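Local coordinates for protein 3,4-dihydroxy-2-butanone 4-phosphate synthase (Acinetobacter baumannii, PDB 6MNZ) that probably converts D-ribulose 5-phosphate to formate and 3,4-dihydroxy-2-butanone 4-phosphate, a step of riboflavin biosynthesis that depends on magnesium or manganese, at residues T38-E43 against H106-A111. Sequence-based numbering, arbitrary orientation.
Sequences THVRPE and HTIQAA
V40 meets I108 and Q109 on one face of helix 101-112. The packed part of the contact is apolar. Methyl CG1 of V40 lies 3.7 Å from CG2 of I108, and the two side chains cross at about a right angle. Both side chains leave the backbone toward the other segment. A chi1 of 75° places CG1 of V40 in the gap between N and C of its own backbone, facing the helix. On I108 the branch methyl CG2 does the touching. It stands opposite the backbone N across the CA-CB bond. V40 and I108 are both buried.

The other side is looser and polar. Q109 is partly exposed. The side chains of Q109 and V40 lie alongside each other and run in opposite directions. The bend of Q109 at chi2 (-51°) carries its amide to the backbone of 38-43. The amide end lies close to the carbonyl O of V40. Its modelled orientation is doubtful, and a flipped amide could donate a hydrogen bond to that oxygen. T38 borders this side and is also partly exposed. The CB of T38 points away from the helix; the CA atoms of T38 and Q109 are 6.6 Å apart.

The contact joins the connection between strand 31-36 and helix 42-52 to helix 101-112 in the DHBP synthase part of the chain, away from the predicted substrate and metal sites. R41 is the N-cap residue of helix 42-52, and its NE forms a salt bridge with D44. V40 and I108 both pack on I45 of that helix and on V161 of strand 160-164, while I108 also reaches L58 of strand 57-60.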
# COMPACT_ATOMS: atom_id res chain seq x y z
N THR A 38 -12.49 31.34 1.41
CA THR A 38 -13.15 32.35 0.59
C THR A 38 -13.42 33.63 1.36
O THR A 38 -13.51 34.71 0.76
CB THR A 38 -14.45 31.79 0.02
OG1 THR A 38 -14.21 30.51 -0.57
CG2 THR A 38 -15.04 32.72 -1.02
N HIS A 39 -13.61 33.54 2.68
CA HIS A 39 -13.89 34.70 3.51
C HIS A 39 -12.66 35.19 4.27
O HIS A 39 -12.80 36.07 5.13
CB HIS A 39 -15.02 34.39 4.49
CG HIS A 39 -16.35 34.19 3.84
ND1 HIS A 39 -17.06 35.22 3.27
CD2 HIS A 39 -17.11 33.08 3.68
CE1 HIS A 39 -18.18 34.75 2.75
NE2 HIS A 39 -18.23 33.45 2.99
N VAL A 40 -11.47 34.67 3.96
CA VAL A 40 -10.29 35.02 4.74
C VAL A 40 -9.84 36.43 4.39
O VAL A 40 -9.80 36.82 3.21
CB VAL A 40 -9.16 34.01 4.50
CG1 VAL A 40 -8.52 34.22 3.14
CG2 VAL A 40 -8.12 34.10 5.61
N ARG A 41 -9.45 37.19 5.40
CA ARG A 41 -9.11 38.60 5.28
C ARG A 41 -7.77 38.85 5.96
O ARG A 41 -7.30 38.02 6.74
CB ARG A 41 -10.19 39.49 5.91
CG ARG A 41 -11.60 39.19 5.40
CD ARG A 41 -12.66 39.84 6.28
NE ARG A 41 -12.54 39.43 7.68
CZ ARG A 41 -13.33 39.86 8.65
NH1 ARG A 41 -14.44 40.53 8.37
NH2 ARG A 41 -13.08 39.51 9.91
N PRO A 42 -7.06 39.91 5.54
CA PRO A 42 -5.77 40.22 6.17
C PRO A 42 -5.77 40.05 7.68
O PRO A 42 -4.91 39.36 8.23
CB PRO A 42 -5.53 41.68 5.76
CG PRO A 42 -6.22 41.81 4.44
CD PRO A 42 -7.37 40.82 4.42
N GLU A 43 -6.75 40.66 8.35
CA GLU A 43 -6.78 40.60 9.81
C GLU A 43 -7.04 39.19 10.32
O GLU A 43 -6.69 38.88 11.46
CB GLU A 43 -7.84 41.55 10.36
CG GLU A 43 -7.28 42.81 11.02
CD GLU A 43 -6.25 42.51 12.10
OE1 GLU A 43 -5.07 42.87 11.91
OE2 GLU A 43 -6.59 41.78 13.06
N HIS A 106 -4.03 37.63 0.44
CA HIS A 106 -4.19 37.84 -1.00
C HIS A 106 -3.80 36.59 -1.78
O HIS A 106 -4.48 36.22 -2.75
CB HIS A 106 -3.35 39.04 -1.44
CG HIS A 106 -3.35 39.27 -2.92
ND1 HIS A 106 -4.36 38.82 -3.74
CD2 HIS A 106 -2.47 39.91 -3.72
CE1 HIS A 106 -4.03 39.07 -5.00
NE2 HIS A 106 -2.90 39.75 -5.01
N THR A 107 -2.75 35.90 -1.35
CA THR A 107 -2.36 34.66 -2.02
C THR A 107 -3.47 33.63 -1.96
O THR A 107 -3.74 32.93 -2.95
CB THR A 107 -1.07 34.11 -1.40
OG1 THR A 107 0.02 34.99 -1.70
CG2 THR A 107 -0.77 32.72 -1.94
N ILE A 108 -4.08 33.46 -0.79
CA ILE A 108 -5.16 32.49 -0.64
C ILE A 108 -6.29 32.80 -1.61
O ILE A 108 -6.80 31.91 -2.31
CB ILE A 108 -5.66 32.46 0.81
CG1 ILE A 108 -4.58 31.89 1.73
CG2 ILE A 108 -6.94 31.65 0.93
CD1 ILE A 108 -4.67 32.36 3.16
N GLN A 109 -6.69 34.07 -1.70
CA GLN A 109 -7.79 34.45 -2.57
C GLN A 109 -7.55 33.99 -4.00
O GLN A 109 -8.45 33.45 -4.65
CB GLN A 109 -7.99 35.97 -2.53
CG GLN A 109 -8.40 36.51 -1.17
CD GLN A 109 -9.58 35.78 -0.56
OE1 GLN A 109 -9.69 35.69 0.66
NE2 GLN A 109 -10.55 35.43 -1.40
N ALA A 110 -6.32 34.16 -4.49
CA ALA A 110 -6.00 33.74 -5.85
C ALA A 110 -6.21 32.24 -6.03
O ALA A 110 -6.75 31.80 -7.05
CB ALA A 110 -4.57 34.13 -6.20
N ALA A 111 -5.85 31.45 -5.02
CA ALA A 111 -5.98 30.01 -5.13
C ALA A 111 -7.44 29.58 -5.16
O ALA A 111 -7.83 28.74 -5.98
CB ALA A 111 -5.24 29.32 -3.98